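Local coordinates for protein uncharacterized metal-dependent hydrolase (Pyrococcus furiosus, PDB 3ICJ) that is uncharacterized but, as an amidohydrolase-family protein with two zinc ions bound, probably hydrolyses carbon-nitrogen bonds other than peptide bonds, at residues Lys213-Val217 / Lys218-His222. Residues are numbered along the deposited sequence; the frame is centred on the assembly and turned at random.
Sequences KILTV and KDYKH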
loop_
_atom_site.group_PDB
_atom_site.type_symbol
_atom_site.label_atom_id
_atom_site.label_comp_id
_atom_site.label_asym_id
_atom_site.label_seq_id
_atom_site.Cartn_x
_atom_site.Cartn_y
_atom_site.Cartn_z
ATOM N N LYS A 213 7.688 -10.210 18.057
ATOM C CA LYS A 213 7.642 -11.155 19.181
ATOM C C LYS A 213 6.234 -11.534 19.669
ATOM O O LYS A 213 5.957 -12.708 19.856
ATOM C CB LYS A 213 8.485 -10.655 20.366
ATOM C CG LYS A 213 8.625 -11.695 21.481
ATOM C CD LYS A 213 9.270 -11.160 22.751
ATOM C CE LYS A 213 9.331 -12.268 23.804
ATOM N NZ LYS A 213 9.879 -11.793 25.098
ATOM N N ILE A 214 5.359 -10.548 19.869
ATOM C CA ILE A 214 4.079 -10.763 20.578
ATOM C C ILE A 214 2.927 -11.280 19.698
ATOM O O ILE A 214 2.270 -12.269 20.046
ATOM C CB ILE A 214 3.656 -9.490 21.344
ATOM C CG1 ILE A 214 4.739 -9.118 22.357
ATOM C CG2 ILE A 214 2.312 -9.681 22.041
ATOM C CD1 ILE A 214 4.772 -7.653 22.681
ATOM N N LEU A 215 2.677 -10.610 18.572
ATOM C CA LEU A 215 1.689 -11.083 17.594
ATOM C C LEU A 215 2.076 -12.447 17.010
ATOM O O LEU A 215 3.247 -12.738 16.827
ATOM C CB LEU A 215 1.491 -10.053 16.481
ATOM C CG LEU A 215 0.980 -8.691 16.970
ATOM C CD1 LEU A 215 0.972 -7.695 15.828
ATOM C CD2 LEU A 215 -0.392 -8.791 17.622
ATOM N N THR A 216 1.084 -13.291 16.760
ATOM C CA THR A 216 1.326 -14.659 16.296
ATOM C C THR A 216 0.991 -14.765 14.811
ATOM O O THR A 216 0.454 -13.815 14.227
ATOM C CB THR A 216 0.479 -15.704 17.068
ATOM O OG1 THR A 216 -0.912 -15.509 16.770
ATOM C CG2 THR A 216 0.717 -15.616 18.570
ATOM N N VAL A 217 1.310 -15.914 14.212
ATOM C CA VAL A 217 0.919 -16.222 12.827
ATOM C C VAL A 217 -0.610 -16.135 12.653
ATOM O O VAL A 217 -1.078 -15.511 11.714
ATOM C CB VAL A 217 1.468 -17.594 12.358
ATOM C CG1 VAL A 217 0.809 -18.044 11.032
ATOM C CG2 VAL A 217 2.991 -17.526 12.226
ATOM N N LYS A 218 -1.369 -16.720 13.584
ATOM C CA LYS A 218 -2.839 -16.621 13.580
ATOM C C LYS A 218 -3.347 -15.170 13.603
ATOM O O LYS A 218 -4.274 -14.827 12.860
ATOM C CB LYS A 218 -3.445 -17.379 14.769
ATOM C CG LYS A 218 -3.844 -18.823 14.514
ATOM C CD LYS A 218 -4.296 -19.513 15.813
ATOM C CE LYS A 218 -5.554 -18.884 16.438
ATOM N NZ LYS A 218 -6.816 -19.450 15.877
ATOM N N ASP A 219 -2.744 -14.322 14.444
ATOM C CA ASP A 219 -3.086 -12.885 14.460
ATOM C C ASP A 219 -2.872 -12.279 13.068
ATOM O O ASP A 219 -3.733 -11.541 12.573
ATOM C CB ASP A 219 -2.234 -12.091 15.441
ATOM C CG ASP A 219 -2.458 -12.466 16.889
ATOM O OD1 ASP A 219 -3.586 -12.832 17.276
ATOM O OD2 ASP A 219 -1.484 -12.342 17.657
ATOM N N TYR A 220 -1.752 -12.606 12.425
ATOM C CA TYR A 220 -1.478 -12.071 11.078
ATOM C C TYR A 220 -2.441 -12.557 10.008
ATOM O O TYR A 220 -2.824 -11.765 9.143
ATOM C CB TYR A 220 -0.045 -12.329 10.615
ATOM C CG TYR A 220 0.933 -11.301 11.107
ATOM C CD1 TYR A 220 1.502 -11.408 12.372
ATOM C CD2 TYR A 220 1.277 -10.208 10.319
ATOM C CE1 TYR A 220 2.407 -10.460 12.842
ATOM C CE2 TYR A 220 2.195 -9.241 10.779
ATOM C CZ TYR A 220 2.754 -9.384 12.047
ATOM O OH TYR A 220 3.650 -8.452 12.527
ATOM N N LYS A 221 -2.869 -13.820 10.102
ATOM C CA LYS A 221 -3.870 -14.378 9.172
ATOM C C LYS A 221 -5.166 -13.592 9.268
ATOM O O LYS A 221 -5.780 -13.263 8.258
ATOM C CB LYS A 221 -4.147 -15.852 9.488
ATOM C CG LYS A 221 -3.031 -16.821 9.094
ATOM C CD LYS A 221 -3.375 -18.233 9.533
ATOM C CE LYS A 221 -4.422 -18.840 8.612
ATOM N NZ LYS A 221 -4.978 -20.112 9.168
ATOM N N HIS A 222 -5.564 -13.308 10.502
ATOM C CA HIS A 222 -6.766 -12.547 10.790
ATOM C C HIS A 222 -6.687 -11.109 10.238
ATOM O O HIS A 222 -7.620 -10.643 9.584
ATOM C CB HIS A 222 -7.040 -12.555 12.291
ATOM C CG HIS A 222 -8.423 -12.104 12.638
ATOM N ND1 HIS A 222 -8.768 -10.774 12.736
ATOM C CD2 HIS A 222 -9.554 -12.805 12.881
ATOM C CE1 HIS A 222 -10.049 -10.675 13.039
ATOM N NE2 HIS A 222 -10.549 -11.893 13.133
#
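Two groups grip Asp219 OD2: the backbone N of Thr216 donates to it at 2.9 Å, nearly straight at 164°, and Arg135 NH2 forms a salt bridge with it while also bonding to Ile214 O, so that one nitrogen ties the end of the helix 200-214 to the cap of the next. The amide of Thr216 comes in from above the carboxylate plane, 36° out of it. In return, the backbone N of Asp219 donates to Thr216 OG1 at 3.2 Å. These reciprocal bonds make a capping box, with Thr216 as N-cap of the helix 217-233. The threonine hydroxyl sits between its own backbone N and carbonyl carbon (chi1 66°), which places it within range of Asp219 N.

Behind the cap the ordinary helical ladder starts, with Tyr220 N donating to Thr216 O at 3.1 Å and Lys221 N to Val217 O at 2.9 Å. Thr216 O also lies at the edge of the Tyr220 ring, in its plane, 3.2 Å from Tyr220 CD1. Leu215 CB lies obliquely against the same ring, 3.8 Å from Tyr220 CE1, and Leu215 CD2 rests 3.7 Å from Asp219 OD2. The phenol OH reaches back to the carbonyl of Asn211 in the preceding helix, so Tyr220 spans the joint between the two helices; its side chain also touches helices 104-112 and 246-257 and lies about 9 Å from that of the zinc ligand His103. Lys221 carries its ammonium away from the turn to Glu254 and Glu258.

A carboxylate held by a backbone amide and an arginine at a helix N-terminus, where the dipole favours negative charge, is probably ionised, and the cap should fix where the second helix begins.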